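Local structure of purine nucleoside phosphorylase (1ODK) at residues G151-E156 with A177-A182; G89-A94 with A198-S203; E15-P20 with L80-L85; G51-V56 with A228-L233; L103-G108 with E132-L137. The protein probably catalyses the phosphorolysis of purine nucleosides to the free base and a pentose 1-phosphate, working as a hexamer of the phosphorylase superfamily. All blocks are in the same frame, centred on the assembly; numbering follows the deposited sequence.

Interaction 1 (G151-E156 with A177-A182); sequences GLVASE and AFEMEA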
# COMPACT_ATOMS: atom_id res chain seq x y z
N GLY B 151 1.45 -19.29 -21.08
CA GLY B 151 1.97 -18.70 -19.86
C GLY B 151 1.30 -17.41 -19.43
O GLY B 151 0.16 -17.12 -19.78
N LEU B 152 2.04 -16.63 -18.65
CA LEU B 152 1.53 -15.38 -18.11
C LEU B 152 1.59 -14.18 -19.01
O LEU B 152 2.51 -14.02 -19.82
CB LEU B 152 2.29 -15.01 -16.83
CG LEU B 152 2.14 -15.86 -15.58
CD1 LEU B 152 3.12 -15.34 -14.52
CD2 LEU B 152 0.70 -15.80 -15.08
N VAL B 153 0.59 -13.32 -18.86
CA VAL B 153 0.55 -12.04 -19.55
C VAL B 153 0.36 -11.09 -18.38
O VAL B 153 0.10 -11.53 -17.26
CB VAL B 153 -0.65 -11.90 -20.55
CG1 VAL B 153 -0.51 -12.89 -21.69
CG2 VAL B 153 -1.98 -12.09 -19.82
N ALA B 154 0.52 -9.80 -18.63
CA ALA B 154 0.31 -8.82 -17.58
C ALA B 154 -0.73 -7.85 -18.13
O ALA B 154 -0.57 -7.35 -19.25
CB ALA B 154 1.61 -8.07 -17.26
N SER B 155 -1.80 -7.62 -17.37
CA SER B 155 -2.85 -6.70 -17.78
C SER B 155 -2.54 -5.35 -17.11
O SER B 155 -2.57 -5.24 -15.88
CB SER B 155 -4.22 -7.21 -17.32
OG SER B 155 -4.51 -8.49 -17.86
N GLU B 156 -2.25 -4.34 -17.92
CA GLU B 156 -1.92 -3.02 -17.39
C GLU B 156 -2.94 -1.95 -17.77
O GLU B 156 -3.77 -2.17 -18.65
CB GLU B 156 -0.54 -2.60 -17.90
CG GLU B 156 -0.48 -2.52 -19.40
CD GLU B 156 0.85 -2.02 -19.90
OE1 GLU B 156 1.05 -2.00 -21.13
OE2 GLU B 156 1.69 -1.63 -19.06
N ALA B 177 4.03 -11.23 -22.26
CA ALA B 177 3.63 -10.03 -22.98
C ALA B 177 2.64 -9.22 -22.15
O ALA B 177 2.15 -9.70 -21.12
CB ALA B 177 2.98 -10.43 -24.31
N PHE B 178 2.37 -8.00 -22.60
CA PHE B 178 1.44 -7.10 -21.93
C PHE B 178 0.20 -6.84 -22.77
O PHE B 178 0.28 -6.68 -23.99
CB PHE B 178 2.10 -5.74 -21.65
CG PHE B 178 3.15 -5.77 -20.58
CD1 PHE B 178 4.37 -6.39 -20.80
CD2 PHE B 178 2.90 -5.18 -19.35
CE1 PHE B 178 5.34 -6.43 -19.80
CE2 PHE B 178 3.87 -5.21 -18.34
CZ PHE B 178 5.09 -5.84 -18.57
N GLU B 179 -0.95 -6.81 -22.12
CA GLU B 179 -2.20 -6.51 -22.80
C GLU B 179 -3.02 -5.71 -21.79
O GLU B 179 -2.47 -5.30 -20.76
CB GLU B 179 -2.91 -7.79 -23.28
CG GLU B 179 -3.01 -8.91 -22.28
CD GLU B 179 -4.16 -8.71 -21.33
OE1 GLU B 179 -5.32 -8.74 -21.80
OE2 GLU B 179 -3.90 -8.52 -20.13
N MET B 180 -4.30 -5.47 -22.03
CA MET B 180 -5.05 -4.62 -21.10
C MET B 180 -6.46 -5.07 -20.74
O MET B 180 -7.31 -4.23 -20.43
CB MET B 180 -5.12 -3.20 -21.69
CG MET B 180 -3.76 -2.59 -22.04
SD MET B 180 -3.88 -1.03 -22.97
CE MET B 180 -4.58 0.03 -21.71
N GLU B 181 -6.73 -6.37 -20.75
CA GLU B 181 -8.08 -6.82 -20.45
C GLU B 181 -8.23 -8.13 -19.67
O GLU B 181 -9.17 -8.29 -18.90
CB GLU B 181 -8.88 -6.94 -21.75
CG GLU B 181 -9.14 -5.63 -22.50
CD GLU B 181 -7.97 -5.14 -23.33
OE1 GLU B 181 -8.05 -3.99 -23.81
OE2 GLU B 181 -6.97 -5.88 -23.51
N ALA B 182 -7.30 -9.05 -19.89
CA ALA B 182 -7.35 -10.37 -19.29
C ALA B 182 -7.63 -10.49 -17.79
O ALA B 182 -8.50 -11.26 -17.38
CB ALA B 182 -6.08 -11.14 -19.63

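Interaction 2 (G89-A94 with A198-S203); sequences GTAGAA and AILAVS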
# COMPACT_ATOMS: atom_id res chain seq x y z
N GLY B 89 -7.22 -11.02 -28.67
CA GLY B 89 -6.67 -9.70 -28.89
C GLY B 89 -5.20 -9.72 -29.21
O GLY B 89 -4.63 -10.77 -29.53
N THR B 90 -4.58 -8.55 -29.12
CA THR B 90 -3.17 -8.38 -29.41
C THR B 90 -2.41 -8.11 -28.12
O THR B 90 -2.99 -7.72 -27.11
CB THR B 90 -2.95 -7.21 -30.36
OG1 THR B 90 -3.63 -6.06 -29.86
CG2 THR B 90 -3.49 -7.55 -31.75
N ALA B 91 -1.10 -8.32 -28.17
CA ALA B 91 -0.26 -8.11 -27.00
C ALA B 91 1.15 -7.70 -27.42
O ALA B 91 1.62 -8.06 -28.50
CB ALA B 91 -0.21 -9.37 -26.15
N GLY B 92 1.80 -6.94 -26.55
CA GLY B 92 3.16 -6.49 -26.81
C GLY B 92 4.12 -7.41 -26.08
O GLY B 92 4.07 -7.52 -24.85
N ALA B 93 4.98 -8.08 -26.83
CA ALA B 93 5.94 -9.01 -26.24
C ALA B 93 6.86 -8.32 -25.23
O ALA B 93 7.37 -7.23 -25.49
CB ALA B 93 6.77 -9.67 -27.33
N ALA B 94 7.05 -8.96 -24.08
CA ALA B 94 7.92 -8.43 -23.04
C ALA B 94 9.30 -9.05 -23.22
O ALA B 94 10.31 -8.47 -22.81
CB ALA B 94 7.37 -8.77 -21.66
N ALA B 198 -8.42 -16.59 -22.59
CA ALA B 198 -7.83 -15.56 -23.43
C ALA B 198 -6.69 -16.10 -24.27
O ALA B 198 -5.83 -16.84 -23.78
CB ALA B 198 -7.34 -14.39 -22.56
N ILE B 199 -6.69 -15.74 -25.54
CA ILE B 199 -5.62 -16.12 -26.44
C ILE B 199 -5.24 -14.81 -27.12
O ILE B 199 -6.10 -14.00 -27.47
CB ILE B 199 -6.07 -17.18 -27.46
CG1 ILE B 199 -4.89 -17.52 -28.38
CG2 ILE B 199 -7.28 -16.70 -28.24
CD1 ILE B 199 -5.14 -18.71 -29.27
N LEU B 200 -3.94 -14.58 -27.27
CA LEU B 200 -3.48 -13.34 -27.88
C LEU B 200 -2.50 -13.57 -29.01
O LEU B 200 -1.84 -14.60 -29.08
CB LEU B 200 -2.78 -12.47 -26.82
CG LEU B 200 -3.54 -12.14 -25.53
CD1 LEU B 200 -2.61 -11.46 -24.55
CD2 LEU B 200 -4.75 -11.25 -25.85
N ALA B 201 -2.41 -12.58 -29.89
CA ALA B 201 -1.47 -12.62 -31.00
C ALA B 201 -0.49 -11.48 -30.73
O ALA B 201 -0.92 -10.34 -30.50
CB ALA B 201 -2.20 -12.39 -32.32
N VAL B 202 0.80 -11.77 -30.73
CA VAL B 202 1.81 -10.74 -30.50
C VAL B 202 1.81 -9.77 -31.68
O VAL B 202 2.00 -10.17 -32.83
CB VAL B 202 3.22 -11.35 -30.35
CG1 VAL B 202 4.25 -10.25 -30.17
CG2 VAL B 202 3.24 -12.30 -29.16
N SER B 203 1.58 -8.49 -31.40
CA SER B 203 1.54 -7.48 -32.45
C SER B 203 2.78 -6.59 -32.48
O SER B 203 2.96 -5.80 -33.40
CB SER B 203 0.30 -6.60 -32.28
OG SER B 203 0.33 -5.96 -31.01

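Interaction 3 (E15-P20 with L80-L85); sequences ERVLLP and LGARVL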
# COMPACT_ATOMS: atom_id res chain seq x y z
N GLU B 15 -24.51 -18.26 -25.75
CA GLU B 15 -23.81 -18.68 -24.54
C GLU B 15 -22.30 -18.57 -24.73
O GLU B 15 -21.57 -18.29 -23.78
CB GLU B 15 -24.18 -20.11 -24.18
CG GLU B 15 -25.56 -20.26 -23.57
CD GLU B 15 -25.83 -21.68 -23.10
OE1 GLU B 15 -26.90 -21.90 -22.50
OE2 GLU B 15 -24.98 -22.57 -23.32
N ARG B 16 -21.85 -18.80 -25.96
CA ARG B 16 -20.43 -18.74 -26.30
C ARG B 16 -20.13 -17.41 -26.98
O ARG B 16 -20.76 -17.06 -27.97
CB ARG B 16 -20.06 -19.91 -27.23
CG ARG B 16 -20.35 -21.27 -26.61
CD ARG B 16 -20.07 -22.42 -27.56
NE ARG B 16 -20.26 -23.70 -26.89
CZ ARG B 16 -21.44 -24.17 -26.50
NH1 ARG B 16 -21.52 -25.34 -25.88
NH2 ARG B 16 -22.55 -23.48 -26.74
N VAL B 17 -19.14 -16.69 -26.45
CA VAL B 17 -18.81 -15.37 -26.99
C VAL B 17 -17.31 -15.10 -27.14
O VAL B 17 -16.53 -15.45 -26.26
CB VAL B 17 -19.36 -14.27 -26.05
CG1 VAL B 17 -19.30 -12.91 -26.72
CG2 VAL B 17 -20.78 -14.61 -25.61
N LEU B 18 -16.92 -14.47 -28.25
CA LEU B 18 -15.53 -14.09 -28.45
C LEU B 18 -15.49 -12.60 -28.10
O LEU B 18 -16.42 -11.86 -28.43
CB LEU B 18 -15.08 -14.28 -29.90
CG LEU B 18 -15.01 -15.70 -30.49
CD1 LEU B 18 -14.06 -15.68 -31.69
CD2 LEU B 18 -14.51 -16.69 -29.46
N LEU B 19 -14.41 -12.17 -27.45
CA LEU B 19 -14.27 -10.78 -27.03
C LEU B 19 -13.08 -10.03 -27.63
O LEU B 19 -12.04 -9.90 -26.99
CB LEU B 19 -14.16 -10.71 -25.50
CG LEU B 19 -15.33 -11.25 -24.67
CD1 LEU B 19 -14.98 -11.25 -23.19
CD2 LEU B 19 -16.56 -10.41 -24.93
N PRO B 20 -13.21 -9.53 -28.87
CA PRO B 20 -12.06 -8.80 -29.40
C PRO B 20 -12.13 -7.38 -28.81
O PRO B 20 -13.19 -6.97 -28.35
CB PRO B 20 -12.31 -8.81 -30.91
CG PRO B 20 -13.82 -8.82 -31.00
CD PRO B 20 -14.23 -9.77 -29.91
N LEU B 80 -26.77 -10.88 -20.00
CA LEU B 80 -27.43 -11.21 -21.26
C LEU B 80 -27.39 -12.70 -21.59
O LEU B 80 -27.90 -13.12 -22.63
CB LEU B 80 -26.82 -10.40 -22.41
CG LEU B 80 -27.12 -8.90 -22.38
CD1 LEU B 80 -26.27 -8.16 -23.41
CD2 LEU B 80 -28.61 -8.68 -22.65
N GLY B 81 -26.78 -13.49 -20.71
CA GLY B 81 -26.72 -14.93 -20.94
C GLY B 81 -25.40 -15.53 -21.37
O GLY B 81 -25.34 -16.74 -21.64
N ALA B 82 -24.34 -14.73 -21.45
CA ALA B 82 -23.04 -15.28 -21.86
C ALA B 82 -22.55 -16.24 -20.78
O ALA B 82 -22.64 -15.94 -19.58
CB ALA B 82 -22.03 -14.14 -22.08
N ARG B 83 -22.04 -17.39 -21.20
CA ARG B 83 -21.55 -18.41 -20.27
C ARG B 83 -20.09 -18.79 -20.52
O ARG B 83 -19.38 -19.19 -19.59
CB ARG B 83 -22.43 -19.66 -20.39
CG ARG B 83 -23.86 -19.41 -19.96
CD ARG B 83 -23.94 -19.18 -18.45
NE ARG B 83 -25.04 -18.30 -18.08
CZ ARG B 83 -26.32 -18.48 -18.41
NH1 ARG B 83 -26.67 -19.53 -19.15
NH2 ARG B 83 -27.24 -17.61 -18.02
N VAL B 84 -19.66 -18.68 -21.77
CA VAL B 84 -18.29 -18.99 -22.15
C VAL B 84 -17.76 -17.77 -22.91
O VAL B 84 -18.25 -17.45 -23.99
CB VAL B 84 -18.24 -20.24 -23.06
CG1 VAL B 84 -16.80 -20.53 -23.46
CG2 VAL B 84 -18.84 -21.44 -22.33
N LEU B 85 -16.78 -17.09 -22.33
CA LEU B 85 -16.24 -15.89 -22.96
C LEU B 85 -14.74 -15.97 -23.18
O LEU B 85 -13.97 -16.11 -22.22
CB LEU B 85 -16.57 -14.65 -22.11
CG LEU B 85 -18.04 -14.46 -21.76
CD1 LEU B 85 -18.40 -15.35 -20.58
CD2 LEU B 85 -18.31 -13.01 -21.39

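Interaction 4 (G51-V56 with A228-L233); sequences GLYKGV and ALEAVL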
# COMPACT_ATOMS: atom_id res chain seq x y z
N GLY B 51 -24.01 -15.12 -34.61
CA GLY B 51 -24.19 -15.91 -35.81
C GLY B 51 -24.01 -17.36 -35.44
O GLY B 51 -24.01 -17.70 -34.25
N LEU B 52 -23.87 -18.22 -36.44
CA LEU B 52 -23.69 -19.64 -36.18
C LEU B 52 -22.34 -20.08 -36.70
O LEU B 52 -21.92 -19.69 -37.79
CB LEU B 52 -24.81 -20.44 -36.86
CG LEU B 52 -26.21 -20.28 -36.25
CD1 LEU B 52 -27.27 -20.86 -37.19
CD2 LEU B 52 -26.27 -20.98 -34.91
N TYR B 53 -21.64 -20.88 -35.90
CA TYR B 53 -20.34 -21.40 -36.30
C TYR B 53 -20.43 -22.91 -36.25
O TYR B 53 -20.55 -23.49 -35.17
CB TYR B 53 -19.24 -20.92 -35.35
CG TYR B 53 -17.87 -21.44 -35.73
CD1 TYR B 53 -17.23 -20.99 -36.88
CD2 TYR B 53 -17.23 -22.40 -34.95
CE1 TYR B 53 -15.99 -21.50 -37.26
CE2 TYR B 53 -15.98 -22.91 -35.31
CZ TYR B 53 -15.37 -22.46 -36.47
OH TYR B 53 -14.14 -22.95 -36.83
N LYS B 54 -20.36 -23.55 -37.41
CA LYS B 54 -20.46 -25.00 -37.48
C LYS B 54 -21.71 -25.48 -36.75
O LYS B 54 -21.68 -26.46 -36.00
CB LYS B 54 -19.19 -25.65 -36.92
CG LYS B 54 -17.96 -25.34 -37.76
CD LYS B 54 -16.72 -26.07 -37.28
CE LYS B 54 -15.55 -25.84 -38.22
NZ LYS B 54 -14.32 -26.57 -37.78
N GLY B 55 -22.80 -24.74 -36.96
CA GLY B 55 -24.08 -25.06 -36.37
C GLY B 55 -24.31 -24.63 -34.93
O GLY B 55 -25.39 -24.85 -34.39
N VAL B 56 -23.30 -24.02 -34.31
CA VAL B 56 -23.42 -23.60 -32.92
C VAL B 56 -23.47 -22.08 -32.80
O VAL B 56 -22.66 -21.38 -33.39
CB VAL B 56 -22.22 -24.12 -32.09
CG1 VAL B 56 -22.37 -23.70 -30.63
CG2 VAL B 56 -22.13 -25.65 -32.20
N ALA B 228 -9.76 -19.92 -31.07
CA ALA B 228 -10.81 -19.58 -30.11
C ALA B 228 -12.17 -20.17 -30.49
O ALA B 228 -12.88 -20.70 -29.63
CB ALA B 228 -10.91 -18.06 -29.96
N LEU B 229 -12.55 -20.06 -31.76
CA LEU B 229 -13.84 -20.59 -32.21
C LEU B 229 -13.90 -22.09 -31.99
O LEU B 229 -14.88 -22.62 -31.46
CB LEU B 229 -14.07 -20.25 -33.69
CG LEU B 229 -14.38 -18.78 -33.98
CD1 LEU B 229 -14.27 -18.50 -35.46
CD2 LEU B 229 -15.78 -18.45 -33.47
N GLU B 230 -12.84 -22.78 -32.39
CA GLU B 230 -12.76 -24.22 -32.22
C GLU B 230 -12.83 -24.59 -30.74
O GLU B 230 -13.48 -25.57 -30.35
CB GLU B 230 -11.46 -24.75 -32.82
CG GLU B 230 -11.45 -24.70 -34.34
CD GLU B 230 -12.51 -25.59 -34.94
OE1 GLU B 230 -13.36 -25.09 -35.70
OE2 GLU B 230 -12.50 -26.81 -34.65
N ALA B 231 -12.16 -23.80 -29.91
CA ALA B 231 -12.13 -24.04 -28.47
C ALA B 231 -13.48 -23.89 -27.77
O ALA B 231 -13.85 -24.73 -26.95
CB ALA B 231 -11.10 -23.11 -27.82
N VAL B 232 -14.22 -22.82 -28.09
CA VAL B 232 -15.51 -22.62 -27.42
C VAL B 232 -16.53 -23.70 -27.74
O VAL B 232 -17.47 -23.91 -26.98
CB VAL B 232 -16.14 -21.23 -27.75
CG1 VAL B 232 -15.25 -20.13 -27.20
CG2 VAL B 232 -16.34 -21.07 -29.25
N LEU B 233 -16.34 -24.38 -28.86
CA LEU B 233 -17.24 -25.46 -29.23
C LEU B 233 -16.91 -26.71 -28.41
O LEU B 233 -17.74 -27.59 -28.25
CB LEU B 233 -17.13 -25.76 -30.73
CG LEU B 233 -18.19 -25.11 -31.64
CD1 LEU B 233 -18.23 -23.61 -31.41
CD2 LEU B 233 -17.87 -25.43 -33.09

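Interaction 5 (L103-G108 with E132-L137); sequences LIVAQG and EVFRAL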
# COMPACT_ATOMS: atom_id res chain seq x y z
N LEU B 103 1.23 -16.80 -31.11
CA LEU B 103 0.07 -16.80 -30.24
C LEU B 103 0.46 -17.09 -28.79
O LEU B 103 1.46 -17.75 -28.52
CB LEU B 103 -0.95 -17.83 -30.70
CG LEU B 103 -1.43 -17.74 -32.15
CD1 LEU B 103 -2.50 -18.79 -32.40
CD2 LEU B 103 -1.98 -16.33 -32.44
N ILE B 104 -0.35 -16.59 -27.87
CA ILE B 104 -0.13 -16.82 -26.45
C ILE B 104 -1.43 -17.26 -25.82
O ILE B 104 -2.44 -16.54 -25.90
CB ILE B 104 0.34 -15.55 -25.72
CG1 ILE B 104 1.72 -15.11 -26.22
CG2 ILE B 104 0.40 -15.82 -24.22
CD1 ILE B 104 2.17 -13.76 -25.66
N VAL B 105 -1.44 -18.45 -25.22
CA VAL B 105 -2.64 -18.91 -24.52
C VAL B 105 -2.38 -18.48 -23.09
O VAL B 105 -1.47 -18.99 -22.44
CB VAL B 105 -2.79 -20.44 -24.56
CG1 VAL B 105 -4.00 -20.85 -23.73
CG2 VAL B 105 -2.96 -20.91 -26.00
N ALA B 106 -3.18 -17.53 -22.61
CA ALA B 106 -3.00 -16.99 -21.27
C ALA B 106 -3.31 -17.94 -20.13
O ALA B 106 -4.47 -18.25 -19.87
CB ALA B 106 -3.82 -15.70 -21.12
N GLN B 107 -2.26 -18.37 -19.44
CA GLN B 107 -2.42 -19.28 -18.31
C GLN B 107 -2.88 -18.47 -17.09
O GLN B 107 -3.52 -18.99 -16.18
CB GLN B 107 -1.10 -19.98 -18.01
CG GLN B 107 -1.07 -20.70 -16.67
CD GLN B 107 0.27 -21.36 -16.39
OE1 GLN B 107 1.32 -20.85 -16.79
NE2 GLN B 107 0.24 -22.50 -15.69
N GLY B 108 -2.53 -17.19 -17.10
CA GLY B 108 -2.91 -16.30 -16.01
C GLY B 108 -2.58 -14.88 -16.41
O GLY B 108 -1.94 -14.66 -17.43
N GLU B 132 -11.14 -25.50 -17.86
CA GLU B 132 -11.57 -26.21 -19.07
C GLU B 132 -11.33 -25.39 -20.34
O GLU B 132 -10.83 -25.90 -21.34
CB GLU B 132 -13.04 -26.60 -18.97
CG GLU B 132 -13.36 -27.68 -17.93
CD GLU B 132 -12.68 -29.01 -18.23
OE1 GLU B 132 -12.21 -29.20 -19.37
OE2 GLU B 132 -12.63 -29.87 -17.32
N VAL B 133 -11.70 -24.11 -20.29
CA VAL B 133 -11.51 -23.23 -21.44
C VAL B 133 -10.03 -23.14 -21.76
O VAL B 133 -9.63 -23.22 -22.93
CB VAL B 133 -12.04 -21.81 -21.15
CG1 VAL B 133 -11.72 -20.88 -22.32
CG2 VAL B 133 -13.55 -21.85 -20.93
N PHE B 134 -9.21 -22.96 -20.73
CA PHE B 134 -7.77 -22.87 -20.87
C PHE B 134 -7.24 -24.12 -21.58
O PHE B 134 -6.48 -24.04 -22.54
CB PHE B 134 -7.13 -22.73 -19.49
CG PHE B 134 -5.63 -22.84 -19.49
CD1 PHE B 134 -4.85 -21.87 -20.11
CD2 PHE B 134 -5.00 -23.92 -18.88
CE1 PHE B 134 -3.47 -21.97 -20.11
CE2 PHE B 134 -3.61 -24.03 -18.87
CZ PHE B 134 -2.85 -23.05 -19.49
N ARG B 135 -7.68 -25.27 -21.09
CA ARG B 135 -7.27 -26.56 -21.64
C ARG B 135 -7.66 -26.69 -23.12
O ARG B 135 -6.87 -27.15 -23.94
CB ARG B 135 -7.93 -27.68 -20.84
CG ARG B 135 -7.43 -29.07 -21.15
CD ARG B 135 -8.23 -30.08 -20.36
NE ARG B 135 -7.44 -31.25 -20.01
CZ ARG B 135 -7.89 -32.26 -19.27
NH1 ARG B 135 -9.13 -32.24 -18.80
NH2 ARG B 135 -7.09 -33.27 -18.98
N ALA B 136 -8.88 -26.28 -23.45
CA ALA B 136 -9.37 -26.34 -24.82
C ALA B 136 -8.60 -25.43 -25.76
O ALA B 136 -8.30 -25.81 -26.89
CB ALA B 136 -10.86 -26.00 -24.86
N LEU B 137 -8.27 -24.22 -25.30
CA LEU B 137 -7.51 -23.29 -26.12
C LEU B 137 -6.12 -23.85 -26.41
O LEU B 137 -5.62 -23.77 -27.53
CB LEU B 137 -7.39 -21.93 -25.42
CG LEU B 137 -8.66 -21.07 -25.34
CD1 LEU B 137 -8.44 -19.88 -24.39
CD2 LEU B 137 -9.02 -20.58 -26.75

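Interaction 1 (G151-E156 with A177-A182)
Ala154 and Phe178 meet side by side on two parallel strands of a beta-alpha-beta unit. Strand 152-156 leads through helix 164-171 into strand 175-179. Three backbone bonds join the two segments. Ala154 N donates to Ala177 O, Glu179 N to Ala154 O at 2.9 Å, and Glu156 N to Glu179 O at 3.0 Å. On one side of the sheet the methyl of Ala154 lies over a face of the Phe178 ring, offset toward its rim. Ala154 CB is 4.1 Å from the centroid of the Phe178 ring, a CH-pi contact. The extended Glu156 chain crosses the Phe178 side chain at about a right angle. Its OE2 bonds to Thr162 and to Gln118 of a third subunit.

On the other side are Val153, Ser155 and Glu179. Glu179 is bent at chi2 (82°), which turns its carboxylate back toward the chain that follows. OE2 then faces Ser155 OG, and the modelled separation of this hydrogen bond is so short that its exact length is doubtful. Ser155 OG is also bonded by Ser183 N, at the start of helix 182-192. Val153 CG2 packs against Ala182 CB at 4.2 Å. Residues 179-181, at the end of strand 175-179, probably border the nucleoside site, as in hexameric relatives.

Further out, Arg87 forms salt bridges with both Glu179 OE1 and Glu181 OE2. Glu179 OE1 thus has several donors. Ala182 N reaches the syn lone pair of Glu179 OE1 at 2.8 Å, while Glu181 N meets OE1 from above the carboxylate plane at 3.0 Å.

Interaction 2 (G89-A94 with A198-S203)
Leu200 CD2 sits over one face of the Gly89 peptide carbonyl, 3.7 Å from Gly89 C. Ala201 CB lies on the other side of that plane, 4.0 Å from Gly89 O. Ala201 N donates to Gly89 O in the carbonyl plane, at 2.9 Å. The Ala201 carbonyl is met differently. Ala91 N approaches Ala201 O from 37° out of its plane, and the bond is longer and more bent. Ser203 N to Ala91 O is again short, at 2.9 Å. A weak bond from Gly89 N to Ile199 O begins the ladder.

These bonds pair strands 84-93 and 195-205 in parallel, in the central sheet of the alpha/beta fold. Ala91 CB packs on Leu200 CD1 at 3.6 Å. Further along, Val202 has CG1 anti to its backbone N (chi1 178°), which sets that methyl against Ala93 CB at 3.8 Å. On the opposite side of the sheet Thr90 lies beside Ser203, with Thr90 CB 3.6 Å from Ser203 OG. Leu217 of helix 214-233 covers both of them.

Thr90 also packs on Arg44 of a third subunit. This is consistent with hexameric relatives, where phosphate binds near a subunit boundary with help from a neighbour's arginine. Across the two segments themselves the chemistry is uncharged. Main-chain bonds hold the strands together, and mostly apolar side chains pack beside them in a buried setting, so the pairing does not depend on charge.

Interaction 3 (E15-P20 with L80-L85)
Glu15 and Arg83 lie against each other through their aliphatic parts, with Glu15 CG 4.1 Å from Arg83 CG. The two chains cross obliquely, and their carboxylate and guanidinium planes are 56° apart. The charged ends stay beyond salt-bridge range, with Glu15 OE1 4.1 Å from Arg83 NH1. Arg83 is bent at chi2 (-70°). One face of its guanidinium group is turned to Gly81 O, which lies above the centre.

Inward, the apolar side chains take over. Val17 points its CG2 at Ala82 CB, 3.8 Å away. Leu19 lies at a slant to Leu85, and its CD1 meets Leu85 CB at 3.9 Å. Both groups lie on the side of the strand pair that faces helix 67-79.

Backbone bonds set the register beneath these side chains. Glu15 O takes two donors. Arg83 N lies in the carbonyl plane, on a lone pair of Glu15 O, and Val84 N is tilted from that plane, each 2.8 Å from Glu15 O. Val17 N then donates to Val84 O at 2.7 Å. From Arg16 with Val84 onward the two strands run in parallel register. Just before this, Gly81 has positive phi and ends helix 67-79 in a Schellman motif, and the chain then leads through Ala82 and Arg83 into strand 84-93.

Strand 16-20 lies between strands 56-61 and 84-93 of the sheet. Leu77 of helix 67-79 covers Ala82, Leu19 and Leu85 on one side. On the other, Leu18 and Val84 pack on helix 214-233, and Arg16 bonds to Val232 O and the C-terminal carboxylate of Val235.

Interaction 4 (G51-V56 with A228-L233)
Tyr53 and Lys54 of a beta hairpin reach across to Glu230 on the C-terminal helix 214-233. The hairpin joins strands 48-53 and 56-61 by a type I' turn from Tyr53 to Val56. Lys54 and Gly55 occupy the two turn positions with positive phi. Backbone bonds in both directions between Tyr53 and Val56 close the turn.

The apolar contacts centre on the Tyr53 ring. A chi1 of 180° extends this ring toward the helix. Leu229 CB lies over one face, 3.9 Å from the centroid of the Tyr53 ring, in a CH-pi contact. The opposite face carries Lys54 CG over its centre. The ring is therefore held between its own neighbour and the helix. Leu233 comes in at about a right angle to the Tyr53 side chain, with its CD2 3.6 Å from Tyr53 CD2. Leu233 also packs its CG on Val56 CG2 at 4.0 Å.

The polar contacts converge on one carboxylate oxygen. Lys54 is extended, and its NZ forms a salt bridge of 2.7 Å with Glu230 OE1. This pairing probably steadies the carboxylate's negative charge. Glu230 bends at chi2 (-63°) to bring its end to the hairpin. NZ meets OE1 on the syn side, somewhat out of the carboxylate plane. Tyr53 OH donates to the anti lone pair of Glu230 OE1 at 2.5 Å.

Interaction 5 (L103-G108 with E132-L137)
Phe134 packs its CE1 corner against Gln107, with Phe134 CE1 3.4 Å from Gln107 CA and 3.7 Å from Gln107 CB. With chi1 at 171° the Phe134 ring is carried away from its own backbone N, toward the end of the strand. Val105 completes the apolar contact. Val105 CG1 touches Phe134 CE1 at 3.8 Å and Leu137 CB at 3.9 Å. One methyl thus fits between two residues a helical turn apart.

Helix 131-144 packs on a face of the central alpha/beta sheet here, running nearly antiparallel to strand 103-106, with the segment axes 158° apart. Helix 214-233 is its neighbour, and Leu137 packs on Ala231. The chain turns a corner at Gln107 and goes on into strand 108-112.

The polar end of Gln107 serves the subunit interface. Its amide plane is nearly parallel to the Phe134 ring (2°), and its bonds go to the second subunit. NE2 donates to Pro129 O of that subunit, and OE1 accepts from its Arg190. Phe134 also packs on Phe134 of the same neighbouring subunit.

Overall arrangement
All five contacts share one mixed sheet and its covering helices. Interactions 2 and 3 use opposite ends of strand 84-93, with centres about 20 Å apart. Strand 84-93 lies between 175-179 and 195-205 at its later end, so interactions 1 and 2 touch, centres about 8 Å apart. Interaction 5 adjoins interaction 2 through strands 103-106 and 195-205, and interaction 1 where segment 151-156 bonds to Gln107 and Gly108, its centre about 13 Å from each. Interaction 4 lies about 25 Å from interaction 1, centre to centre, and meets interaction 3 through helix 214-233. Along the chain, interaction 3 crosses interaction 4, which encloses interactions 1, 2 and 5; these three also link the sheet to neighbouring subunits.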